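Local coordinates for secretin XcpQ (Pseudomonas aeruginosa, PDB 4E9J), which forms the pentadecameric outer-membrane channel of the type II secretion system for protein export, represented here by its periplasmic N0, N1 and N2 domains, at residues R32-Q37 / G54-V59; M77-F82 / L113-I118; P130-L135 / R168-K173; L151-R156 / A161-V166; E193-A198 / A231-L236. All blocks are in the same frame, centred on the assembly; numbering follows the deposited sequence.

Contact 1: R32-Q37 / G54-V59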
# COMPACT_ATOMS: atom_id res chain seq x y z
N ARG A 32 -20.38 -13.05 13.30
CA ARG A 32 -21.30 -12.37 14.21
C ARG A 32 -20.94 -12.55 15.69
O ARG A 32 -21.20 -11.63 16.48
CB ARG A 32 -22.74 -12.75 13.89
CG ARG A 32 -23.14 -12.20 12.51
CD ARG A 32 -24.29 -13.00 11.91
NE ARG A 32 -24.75 -12.45 10.63
CZ ARG A 32 -25.57 -11.42 10.48
NH1 ARG A 32 -26.02 -10.76 11.54
NH2 ARG A 32 -25.93 -11.03 9.27
N GLU A 33 -20.31 -13.68 16.06
CA GLU A 33 -19.82 -13.90 17.42
C GLU A 33 -18.62 -13.00 17.64
O GLU A 33 -18.54 -12.33 18.67
CB GLU A 33 -19.43 -15.38 17.65
CG GLU A 33 -18.78 -15.60 19.01
CD GLU A 33 -18.67 -17.05 19.43
OE1 GLU A 33 -19.69 -17.77 19.33
OE2 GLU A 33 -17.58 -17.48 19.87
N PHE A 34 -17.71 -12.95 16.67
CA PHE A 34 -16.55 -12.06 16.79
C PHE A 34 -16.98 -10.60 16.97
O PHE A 34 -16.42 -9.91 17.82
CB PHE A 34 -15.61 -12.23 15.59
CG PHE A 34 -14.45 -11.27 15.61
CD1 PHE A 34 -13.43 -11.39 16.56
CD2 PHE A 34 -14.39 -10.20 14.73
CE1 PHE A 34 -12.37 -10.48 16.60
CE2 PHE A 34 -13.35 -9.29 14.78
CZ PHE A 34 -12.33 -9.44 15.69
N ILE A 35 -18.00 -10.15 16.24
CA ILE A 35 -18.53 -8.77 16.36
C ILE A 35 -19.08 -8.52 17.77
O ILE A 35 -18.79 -7.47 18.36
CB ILE A 35 -19.59 -8.50 15.25
CG1 ILE A 35 -18.92 -8.46 13.86
CG2 ILE A 35 -20.35 -7.20 15.53
CD1 ILE A 35 -19.91 -8.76 12.63
N ASP A 36 -19.87 -9.47 18.30
CA ASP A 36 -20.43 -9.40 19.66
C ASP A 36 -19.31 -9.32 20.71
O ASP A 36 -19.41 -8.53 21.64
CB ASP A 36 -21.30 -10.63 19.98
CG ASP A 36 -22.65 -10.66 19.30
OD1 ASP A 36 -23.13 -9.59 18.87
OD2 ASP A 36 -23.27 -11.75 19.27
N GLN A 37 -18.25 -10.12 20.55
CA GLN A 37 -17.12 -10.06 21.49
C GLN A 37 -16.45 -8.69 21.44
O GLN A 37 -16.06 -8.16 22.48
CB GLN A 37 -16.09 -11.15 21.18
CG GLN A 37 -16.52 -12.57 21.55
CD GLN A 37 -16.84 -12.77 23.01
OE1 GLN A 37 -17.87 -13.36 23.34
NE2 GLN A 37 -15.97 -12.31 23.92
N GLY A 54 -20.12 -15.38 7.40
CA GLY A 54 -18.78 -15.95 7.31
C GLY A 54 -18.26 -16.54 8.60
O GLY A 54 -18.76 -16.23 9.69
N GLN A 55 -17.23 -17.37 8.46
CA GLN A 55 -16.52 -18.03 9.55
C GLN A 55 -15.15 -17.36 9.70
O GLN A 55 -14.50 -17.09 8.69
CB GLN A 55 -16.29 -19.52 9.24
CG GLN A 55 -17.50 -20.45 9.28
CD GLN A 55 -18.26 -20.39 10.58
OE1 GLN A 55 -17.86 -20.99 11.58
NE2 GLN A 55 -19.37 -19.68 10.58
N VAL A 56 -14.75 -17.06 10.93
CA VAL A 56 -13.47 -16.41 11.21
C VAL A 56 -12.67 -17.14 12.26
O VAL A 56 -13.23 -17.78 13.17
CB VAL A 56 -13.65 -14.91 11.56
CG1 VAL A 56 -14.45 -14.20 10.46
CG2 VAL A 56 -14.30 -14.71 12.92
N SER A 57 -11.35 -17.04 12.13
CA SER A 57 -10.39 -17.49 13.12
C SER A 57 -9.52 -16.25 13.39
O SER A 57 -8.97 -15.66 12.46
CB SER A 57 -9.58 -18.68 12.60
OG SER A 57 -10.42 -19.80 12.35
N VAL A 58 -9.47 -15.81 14.66
CA VAL A 58 -8.76 -14.60 15.06
C VAL A 58 -7.87 -14.95 16.22
O VAL A 58 -8.35 -15.45 17.24
CB VAL A 58 -9.76 -13.50 15.44
CG1 VAL A 58 -9.04 -12.19 15.76
CG2 VAL A 58 -10.78 -13.30 14.32
N VAL A 59 -6.57 -14.66 16.08
CA VAL A 59 -5.56 -15.06 17.05
C VAL A 59 -4.57 -13.95 17.34
O VAL A 59 -4.03 -13.36 16.41
CB VAL A 59 -4.84 -16.31 16.50
CG1 VAL A 59 -3.68 -16.75 17.39
CG2 VAL A 59 -5.83 -17.46 16.29
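F34 on the helix 32-37 and V56 on the strand 55-59 mark the closest approach of the two backbones, with their CA atoms 7.7 Å apart. The helical turn is held by bonds such as D36 N to R32 O, and the strand is bound at its edges to strands 21-30 and 114-119. Only side chains therefore bridge the gap. With CG anti to its backbone N (chi1 176°), F34 reaches out over the strand and crosses V58 at about a right angle. Both methyls of V58 come from the same side of the ring: CG2 lies over the face, 4.2 Å from the centroid and 21° off the normal, a CH-pi contact displaced toward the rim, while CG1, farther out past the rim, meets F34 CE1 at 3.8 Å. Nearer the root of the side chain, V56 CG2 rests against F34 CB at 3.9 Å. Beyond the pair, V76 of helix 66-79 touches both F34 and V58, and L26 also packs on F34. All three residues are buried and hydrocarbon, so the helix is held on the N0 sheet by dispersion and exclusion of water, with the CH-pi contact setting one methyl over the ring.

Contact 2: M77-F82 / L113-I118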
# COMPACT_ATOMS: atom_id res chain seq x y z
N MET A 77 -12.76 -7.30 9.63
CA MET A 77 -13.89 -6.88 8.79
C MET A 77 -13.41 -6.72 7.34
O MET A 77 -13.99 -7.31 6.44
CB MET A 77 -14.44 -5.53 9.29
CG MET A 77 -15.33 -5.58 10.56
SD MET A 77 -16.61 -6.86 10.68
CE MET A 77 -15.77 -8.03 11.60
N SER A 78 -12.33 -5.94 7.14
CA SER A 78 -11.72 -5.75 5.82
C SER A 78 -11.30 -7.08 5.18
O SER A 78 -11.56 -7.25 3.99
CB SER A 78 -10.54 -4.80 5.90
OG SER A 78 -9.86 -4.70 4.66
N THR A 79 -10.76 -8.04 5.97
CA THR A 79 -10.38 -9.35 5.42
C THR A 79 -11.56 -10.06 4.75
O THR A 79 -11.37 -10.67 3.71
CB THR A 79 -9.76 -10.27 6.50
OG1 THR A 79 -8.48 -9.74 6.91
CG2 THR A 79 -9.57 -11.75 6.03
N HIS A 80 -12.77 -9.95 5.32
CA HIS A 80 -13.95 -10.64 4.82
C HIS A 80 -14.89 -9.75 3.98
O HIS A 80 -15.99 -10.17 3.66
CB HIS A 80 -14.67 -11.30 6.01
CG HIS A 80 -13.81 -12.30 6.70
ND1 HIS A 80 -13.89 -13.61 6.30
CD2 HIS A 80 -12.78 -12.20 7.57
CE1 HIS A 80 -12.95 -14.27 6.93
NE2 HIS A 80 -12.25 -13.49 7.70
N GLY A 81 -14.42 -8.58 3.58
CA GLY A 81 -15.16 -7.69 2.70
C GLY A 81 -16.26 -6.88 3.34
O GLY A 81 -17.24 -6.57 2.67
N PHE A 82 -16.08 -6.47 4.61
CA PHE A 82 -17.04 -5.64 5.33
C PHE A 82 -16.41 -4.32 5.75
O PHE A 82 -15.19 -4.24 5.89
CB PHE A 82 -17.60 -6.40 6.55
CG PHE A 82 -18.17 -7.75 6.18
CD1 PHE A 82 -19.27 -7.84 5.35
CD2 PHE A 82 -17.54 -8.92 6.57
CE1 PHE A 82 -19.74 -9.09 4.92
CE2 PHE A 82 -18.02 -10.16 6.15
CZ PHE A 82 -19.12 -10.24 5.33
N LEU A 113 -10.11 -18.61 6.47
CA LEU A 113 -9.08 -17.57 6.60
C LEU A 113 -8.84 -17.28 8.07
O LEU A 113 -9.80 -17.09 8.82
CB LEU A 113 -9.51 -16.27 5.90
CG LEU A 113 -9.77 -16.37 4.40
CD1 LEU A 113 -10.03 -15.00 3.82
CD2 LEU A 113 -8.63 -17.05 3.69
N GLU A 114 -7.56 -17.24 8.48
CA GLU A 114 -7.21 -16.86 9.85
C GLU A 114 -6.62 -15.47 9.81
O GLU A 114 -5.85 -15.18 8.90
CB GLU A 114 -6.21 -17.84 10.49
CG GLU A 114 -5.78 -17.44 11.90
CD GLU A 114 -4.73 -18.31 12.57
OE1 GLU A 114 -4.63 -19.51 12.24
OE2 GLU A 114 -4.01 -17.79 13.46
N THR A 115 -6.99 -14.60 10.77
CA THR A 115 -6.43 -13.26 10.97
C THR A 115 -5.53 -13.34 12.21
O THR A 115 -6.05 -13.44 13.33
CB THR A 115 -7.52 -12.22 11.11
OG1 THR A 115 -8.31 -12.24 9.92
CG2 THR A 115 -6.95 -10.83 11.35
N ARG A 116 -4.19 -13.32 12.03
CA ARG A 116 -3.24 -13.47 13.12
C ARG A 116 -2.41 -12.20 13.34
O ARG A 116 -1.98 -11.59 12.37
CB ARG A 116 -2.28 -14.63 12.80
CG ARG A 116 -1.51 -15.06 14.03
CD ARG A 116 -0.49 -16.11 13.76
NE ARG A 116 -1.11 -17.40 13.46
CZ ARG A 116 -0.44 -18.52 13.23
NH1 ARG A 116 0.90 -18.51 13.24
NH2 ARG A 116 -1.09 -19.65 12.97
N VAL A 117 -2.18 -11.82 14.61
CA VAL A 117 -1.30 -10.70 14.97
C VAL A 117 0.06 -11.32 15.26
O VAL A 117 0.15 -12.28 16.02
CB VAL A 117 -1.82 -9.92 16.20
CG1 VAL A 117 -0.86 -8.78 16.57
CG2 VAL A 117 -3.21 -9.36 15.97
N ILE A 118 1.11 -10.81 14.63
CA ILE A 118 2.49 -11.30 14.76
C ILE A 118 3.29 -10.19 15.38
O ILE A 118 3.44 -9.15 14.76
CB ILE A 118 3.08 -11.72 13.38
CG1 ILE A 118 2.22 -12.83 12.72
CG2 ILE A 118 4.52 -12.24 13.53
CD1 ILE A 118 2.70 -13.32 11.33
O HOH W 1 -10.21 -14.15 9.73
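H80, L113 and T115 share one water molecule, which joins the end of helix 66-79 to the strand entering N1. The water donates to the carbonyl O of L113 at 3.1 Å and bonds T115 OG1 at 2.7 Å. It also lies in the plane of the imidazole, at its edge, 3.0 Å from H80 NE2. H80 is the first residue to leave the helix, and G81, with positive phi, closes a Schellman motif through F82 N to M77 O and G81 N to S78 O. Placed beside its backbone N (chi1 -61°), the imidazole swings to the strand and runs antiparallel alongside the L113 side chain, bringing H80 CE1 within 4.1 Å of L113 CB. Farther along L113, CD1 meets T79 CG2 at 4.0 Å. The hydroxyls of T79 and T115 stand 3.9 Å apart at OG1, too far to bond, yet both bond S154 OG, which thus couples them. A salt bridge within the strand, R116 NE to E114 OE2, is continued by R116 NH1 to E164. Where N0 meets N1, the water thus gives H80 NE2 a partner in the ring plane and ties it to the strand, while L113 supplies hydrocarbon to both H80 and T79.

Contact 3: P130-L135 / R168-K173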
# COMPACT_ATOMS: atom_id res chain seq x y z
N PRO A 130 7.26 -4.16 3.20
CA PRO A 130 7.53 -4.40 1.76
C PRO A 130 8.26 -5.72 1.48
O PRO A 130 8.19 -6.23 0.36
CB PRO A 130 8.34 -3.17 1.31
CG PRO A 130 8.53 -2.31 2.53
CD PRO A 130 8.05 -3.03 3.74
N LEU A 131 8.93 -6.29 2.49
CA LEU A 131 9.63 -7.56 2.31
C LEU A 131 8.70 -8.77 2.46
O LEU A 131 9.02 -9.85 1.96
CB LEU A 131 10.78 -7.64 3.30
CG LEU A 131 11.68 -6.38 3.40
CD1 LEU A 131 12.79 -6.61 4.38
CD2 LEU A 131 12.22 -5.95 2.03
N ILE A 132 7.57 -8.61 3.14
CA ILE A 132 6.65 -9.73 3.32
C ILE A 132 5.42 -9.61 2.41
O ILE A 132 4.76 -10.62 2.20
CB ILE A 132 6.28 -9.97 4.81
CG1 ILE A 132 5.62 -8.74 5.44
CG2 ILE A 132 7.54 -10.40 5.62
CD1 ILE A 132 4.90 -9.03 6.70
N ARG A 133 5.12 -8.43 1.88
CA ARG A 133 3.98 -8.27 0.97
C ARG A 133 4.02 -9.26 -0.23
O ARG A 133 2.97 -9.85 -0.49
CB ARG A 133 3.78 -6.83 0.49
CG ARG A 133 2.30 -6.52 0.26
CD ARG A 133 2.07 -5.11 -0.25
NE ARG A 133 2.24 -4.08 0.76
CZ ARG A 133 1.35 -3.76 1.71
NH1 ARG A 133 0.21 -4.44 1.82
NH2 ARG A 133 1.61 -2.78 2.56
N PRO A 134 5.17 -9.61 -0.87
CA PRO A 134 5.09 -10.63 -1.95
C PRO A 134 4.52 -11.98 -1.52
O PRO A 134 4.16 -12.80 -2.37
CB PRO A 134 6.55 -10.80 -2.42
CG PRO A 134 7.33 -9.75 -1.78
CD PRO A 134 6.55 -9.09 -0.71
N LEU A 135 4.47 -12.22 -0.21
CA LEU A 135 4.00 -13.48 0.31
C LEU A 135 2.54 -13.47 0.67
O LEU A 135 2.01 -14.54 0.94
CB LEU A 135 4.82 -13.85 1.53
CG LEU A 135 6.35 -13.84 1.34
CD1 LEU A 135 7.04 -14.05 2.65
CD2 LEU A 135 6.77 -14.90 0.35
N ARG A 168 10.59 -13.98 11.45
CA ARG A 168 11.61 -14.29 12.46
C ARG A 168 13.03 -14.22 11.90
O ARG A 168 13.94 -13.78 12.59
CB ARG A 168 11.38 -15.68 13.09
N GLN A 169 13.22 -14.66 10.66
CA GLN A 169 14.55 -14.62 10.05
C GLN A 169 14.91 -13.19 9.64
O GLN A 169 16.03 -12.76 9.88
CB GLN A 169 14.64 -15.57 8.84
N LEU A 170 13.95 -12.46 9.02
CA LEU A 170 14.19 -11.07 8.58
C LEU A 170 14.45 -10.17 9.78
O LEU A 170 15.32 -9.30 9.71
CB LEU A 170 13.03 -10.48 7.78
CG LEU A 170 12.80 -10.99 6.40
CD1 LEU A 170 11.44 -10.50 5.87
CD2 LEU A 170 13.93 -10.62 5.50
N ASP A 171 13.70 -10.37 10.87
CA ASP A 171 13.84 -9.58 12.11
C ASP A 171 15.24 -9.64 12.75
O ASP A 171 15.62 -8.71 13.47
CB ASP A 171 12.80 -10.03 13.14
CG ASP A 171 12.69 -9.09 14.30
OD1 ASP A 171 12.65 -7.87 14.07
OD2 ASP A 171 12.67 -9.57 15.46
N GLN A 172 16.01 -10.71 12.50
CA GLN A 172 17.37 -10.85 13.04
C GLN A 172 18.38 -10.02 12.25
O GLN A 172 19.48 -9.79 12.74
CB GLN A 172 17.82 -12.33 13.06
N LYS A 173 18.04 -9.58 11.02
CA LYS A 173 18.93 -8.77 10.17
C LYS A 173 18.98 -7.33 10.68
O LYS A 173 17.98 -6.81 11.17
CB LYS A 173 18.44 -8.80 8.71
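L170 points the CD1 methyl of its isobutyl group at two successive residues, L131 and I132, and every close approach between the two helix ends goes through that one atom. It lies 3.9 Å from L131 CB and equally 3.9 Å from I132 CG2. Seen from L170 CD1, the directions to those two carbons are about 77° apart, so the methyl rests in the notch between consecutive side chains and does not ride on the tip of one. The axes of I132 and L170 are turned at a slant to each other. I132 presents its short branch because CG1 occupies the slot between backbone N and carbonyl carbon (chi1 59°), which sends the longer arm elsewhere, toward I153 and L151, and leaves CG2 on the side of L170. L131 offers the root of its side chain here; the same residue also packs against N2. The CA atoms of L131 and L170 stand 8.5 Å apart, a distance bridged by these hydrocarbon groups alone. Helix 125-132 and helix 157-171 thereby meet near their C-terminal ends within N1. Farther out, L131 packs on I213, I222 and L224 and P134 on I213, strand residues of N2, with H176 of the linking chain also against L131. P130 touches R220 of the second subunit.

Contact 4: L151-R156 / A161-V166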
# COMPACT_ATOMS: atom_id res chain seq x y z
N LEU A 151 2.28 -6.98 13.31
CA LEU A 151 1.69 -7.07 11.97
C LEU A 151 0.38 -7.86 12.11
O LEU A 151 0.37 -8.83 12.84
CB LEU A 151 2.60 -7.90 11.05
CG LEU A 151 3.91 -7.28 10.63
CD1 LEU A 151 4.82 -8.31 9.97
CD2 LEU A 151 3.68 -6.11 9.69
N ILE A 152 -0.65 -7.51 11.36
CA ILE A 152 -1.88 -8.29 11.29
C ILE A 152 -1.86 -8.91 9.90
O ILE A 152 -1.82 -8.16 8.94
CB ILE A 152 -3.17 -7.49 11.47
CG1 ILE A 152 -3.27 -6.92 12.87
CG2 ILE A 152 -4.40 -8.42 11.18
CD1 ILE A 152 -4.20 -5.76 12.97
N ILE A 153 -1.88 -10.25 9.81
CA ILE A 153 -1.92 -10.97 8.53
C ILE A 153 -3.17 -11.85 8.45
O ILE A 153 -3.46 -12.56 9.40
CB ILE A 153 -0.66 -11.88 8.40
CG1 ILE A 153 0.63 -11.05 8.61
CG2 ILE A 153 -0.67 -12.65 7.04
CD1 ILE A 153 1.90 -11.46 7.75
N SER A 154 -3.84 -11.88 7.29
CA SER A 154 -4.95 -12.78 7.03
C SER A 154 -4.58 -13.75 5.91
O SER A 154 -4.21 -13.31 4.84
CB SER A 154 -6.23 -12.05 6.67
OG SER A 154 -6.66 -11.25 7.75
N ASP A 155 -4.67 -15.07 6.18
CA ASP A 155 -4.36 -16.14 5.22
C ASP A 155 -4.78 -17.51 5.79
O ASP A 155 -5.33 -17.57 6.89
CB ASP A 155 -2.83 -16.15 4.93
CG ASP A 155 -2.45 -16.56 3.52
OD1 ASP A 155 -3.22 -17.30 2.90
OD2 ASP A 155 -1.31 -16.27 3.11
N ARG A 156 -4.51 -18.62 5.05
CA ARG A 156 -4.76 -19.97 5.57
C ARG A 156 -3.72 -20.23 6.67
O ARG A 156 -2.57 -19.83 6.51
CB ARG A 156 -4.64 -21.04 4.46
N ALA A 161 1.89 -19.56 9.26
CA ALA A 161 3.05 -20.16 9.93
C ALA A 161 4.32 -19.97 9.11
O ALA A 161 5.37 -19.67 9.67
CB ALA A 161 2.79 -21.65 10.20
N ARG A 162 4.21 -20.13 7.76
CA ARG A 162 5.35 -19.97 6.85
C ARG A 162 5.82 -18.52 6.87
O ARG A 162 7.03 -18.29 6.96
CB ARG A 162 5.00 -20.41 5.42
N ILE A 163 4.88 -17.54 6.84
CA ILE A 163 5.24 -16.11 6.88
C ILE A 163 5.85 -15.76 8.25
O ILE A 163 6.79 -14.96 8.31
CB ILE A 163 4.04 -15.21 6.49
CG1 ILE A 163 3.66 -15.44 5.02
CG2 ILE A 163 4.35 -13.70 6.73
CD1 ILE A 163 2.27 -14.98 4.67
N GLU A 164 5.33 -16.32 9.33
CA GLU A 164 5.89 -16.08 10.66
C GLU A 164 7.40 -16.50 10.74
O GLU A 164 8.17 -15.80 11.39
CB GLU A 164 5.03 -16.76 11.74
CG GLU A 164 5.36 -16.34 13.17
CD GLU A 164 4.22 -16.39 14.17
OE1 GLU A 164 3.17 -17.01 13.87
OE2 GLU A 164 4.39 -15.82 15.27
N ASP A 165 7.82 -17.60 10.06
CA ASP A 165 9.25 -17.99 10.01
C ASP A 165 10.08 -16.99 9.22
O ASP A 165 11.23 -16.75 9.58
CB ASP A 165 9.45 -19.39 9.40
N VAL A 166 9.52 -16.40 8.14
CA VAL A 166 10.22 -15.42 7.30
C VAL A 166 10.44 -14.14 8.11
O VAL A 166 11.52 -13.57 8.08
CB VAL A 166 9.45 -15.15 5.97
CG1 VAL A 166 10.03 -13.96 5.20
CG2 VAL A 166 9.45 -16.40 5.10
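D155, whose OD2 brushes I163, has its other carboxylate oxygen held by two donors. R156 N bonds D155 OD1 at 2.8 Å with an N-H...O angle of 145°, approaching on the anti side and 34° out of the carboxylate plane, and Y139 OH adds a weak bond to the same atom. These bonds limit rotation of the carboxylate just where the strand turns into helix 157-171, with R156 in the N-cap position. The other oxygen, D155 OD2, comes 4.1 Å from I163 CD1, and the two side chains cross at about a right angle. The main apolar contact is two residues back along the strand, where I153 CD1 and I163 CG2 are 3.5 Å apart, tighter than ordinary methyl packing. I163 puts CG2 anti to its backbone N and CG1 beside it (chi1 -65°), so one branch takes I153 and the other D155. I132 and L142 also pack against I153, and L135 closes over I163. The strand and the following helix are joined by a very short turn, and their backbones remain well separated, with I153 and I163 CA atoms 9.0 Å apart. This is the last beta-alpha unit of N1, whose beta-alpha-beta-beta-alpha order is consistent with the KH-like fold of secretin N-domains.

Contact 5: E193-A198 / A231-L236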
# COMPACT_ATOMS: atom_id res chain seq x y z
N GLU A 193 16.50 -19.01 -7.64
CA GLU A 193 17.19 -20.29 -7.39
C GLU A 193 18.66 -20.25 -7.78
O GLU A 193 19.50 -20.70 -7.03
CB GLU A 193 16.44 -21.44 -8.13
CG GLU A 193 16.76 -22.83 -7.61
CD GLU A 193 16.00 -23.91 -8.35
OE1 GLU A 193 16.32 -24.15 -9.54
OE2 GLU A 193 15.06 -24.50 -7.77
N VAL A 194 18.99 -19.68 -8.95
CA VAL A 194 20.40 -19.55 -9.38
C VAL A 194 21.20 -18.67 -8.40
O VAL A 194 22.33 -19.00 -8.05
CB VAL A 194 20.46 -18.99 -10.82
CG1 VAL A 194 21.86 -18.47 -11.16
CG2 VAL A 194 20.06 -20.05 -11.82
N LEU A 195 20.62 -17.54 -8.01
CA LEU A 195 21.29 -16.63 -7.09
C LEU A 195 21.49 -17.23 -5.72
O LEU A 195 22.58 -17.13 -5.19
CB LEU A 195 20.52 -15.30 -7.00
CG LEU A 195 20.56 -14.49 -8.29
CD1 LEU A 195 19.55 -13.36 -8.25
CD2 LEU A 195 21.97 -14.01 -8.61
N ASN A 196 20.47 -17.93 -5.19
CA ASN A 196 20.58 -18.61 -3.91
C ASN A 196 21.59 -19.75 -3.96
O ASN A 196 22.39 -19.88 -3.04
CB ASN A 196 19.22 -19.18 -3.48
CG ASN A 196 18.29 -18.10 -3.02
OD1 ASN A 196 18.71 -17.09 -2.46
ND2 ASN A 196 16.99 -18.34 -3.14
N ASN A 197 21.55 -20.56 -5.03
CA ASN A 197 22.52 -21.66 -5.22
C ASN A 197 23.93 -21.11 -5.26
O ASN A 197 24.77 -21.57 -4.49
CB ASN A 197 22.20 -22.48 -6.48
CG ASN A 197 21.07 -23.45 -6.31
OD1 ASN A 197 20.53 -23.63 -5.22
ND2 ASN A 197 20.71 -24.12 -7.39
N ALA A 198 24.20 -20.09 -6.10
CA ALA A 198 25.53 -19.48 -6.17
C ALA A 198 26.03 -18.94 -4.81
O ALA A 198 27.21 -19.10 -4.50
CB ALA A 198 25.56 -18.38 -7.21
N ALA A 231 24.99 -4.47 -3.32
CA ALA A 231 25.37 -3.87 -4.59
C ALA A 231 25.96 -4.92 -5.56
O ALA A 231 25.67 -4.88 -6.76
CB ALA A 231 26.34 -2.72 -4.36
N LYS A 232 26.69 -5.92 -5.02
CA LYS A 232 27.25 -6.97 -5.87
C LYS A 232 26.17 -7.96 -6.32
O LYS A 232 26.17 -8.37 -7.47
CB LYS A 232 28.39 -7.71 -5.15
N LEU A 233 25.24 -8.35 -5.44
CA LEU A 233 24.19 -9.30 -5.84
C LEU A 233 23.27 -8.67 -6.89
O LEU A 233 22.81 -9.37 -7.79
CB LEU A 233 23.39 -9.80 -4.64
CG LEU A 233 22.38 -10.95 -4.92
CD1 LEU A 233 23.05 -12.16 -5.49
CD2 LEU A 233 21.65 -11.33 -3.67
N VAL A 234 23.07 -7.33 -6.83
CA VAL A 234 22.29 -6.60 -7.85
C VAL A 234 22.98 -6.76 -9.23
O VAL A 234 22.32 -7.06 -10.22
CB VAL A 234 22.04 -5.11 -7.47
CG1 VAL A 234 21.45 -4.33 -8.63
CG2 VAL A 234 21.12 -5.02 -6.26
N GLN A 235 24.32 -6.60 -9.28
CA GLN A 235 25.07 -6.77 -10.53
C GLN A 235 24.95 -8.20 -11.05
O GLN A 235 24.69 -8.38 -12.23
CB GLN A 235 26.56 -6.40 -10.34
N LEU A 236 25.11 -9.20 -10.16
CA LEU A 236 24.98 -10.63 -10.50
C LEU A 236 23.58 -10.93 -11.03
O LEU A 236 23.47 -11.69 -11.99
CB LEU A 236 25.24 -11.51 -9.26
CG LEU A 236 25.36 -13.03 -9.55
CD1 LEU A 236 26.60 -13.36 -10.38
CD2 LEU A 236 25.38 -13.85 -8.27
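L195 loses 73 Å² of surface to the facing helix, L236 44 Å² and L233 31 Å², and these three leucines carry the contact. The CD2 methyl of L195 is the hub. It meets L236 CD2 at 3.4 Å, tighter than usual for two methyls, and L236 CG at 3.7 Å. On a second side it meets L233 CD1 at 3.8 Å. From L195 CD2 the directions to L236 CD2 and L233 CD1 diverge by about 67°, so the methyl lies between two leucines one turn apart on the opposing helix. L195 and L236 run past one another in opposite directions, which overlaps their ends. L233 starts from a CB that does not face the other helix; with CG anti to the backbone N (chi1 -172°) it curls its branch back to reach L195. The CA atoms of L195 and L236 are 7.8 Å apart, a close approach for the two helices, and A198 also turns its CB toward the other helix. On the sheet side, V212 of strand 211-215 touches L195 and L233, while A237 and L240 extend the cover on L195. Helices 188-201 and 227-240 thus pack against each other on one face of the antiparallel sheet of N2, ordered 178-182, 220-224, 211-215, a domain that repeats the strand and helix order of N1.

The five contacts follow the chain from N0 through N1 to N2. Contacts 1 and 2, with centres 10 Å apart, share a sheet in which strand 55-61 of N0 runs parallel to strand 114-119 of N1, S57 O meeting T115 N at 2.8 Å. Contact 4 continues that sheet through strand 150-155, its centre 12 Å from contact 2. Contact 3 encloses contact 4 along the chain and shares helix 157-171 with it; their centres are 10 Å apart, and L135 CD1 packs on V166 CG1 at 3.9 Å. Contact 5, in N2, stands apart, its centre 18 Å from that of contact 3 and 44 Å from that of contact 1.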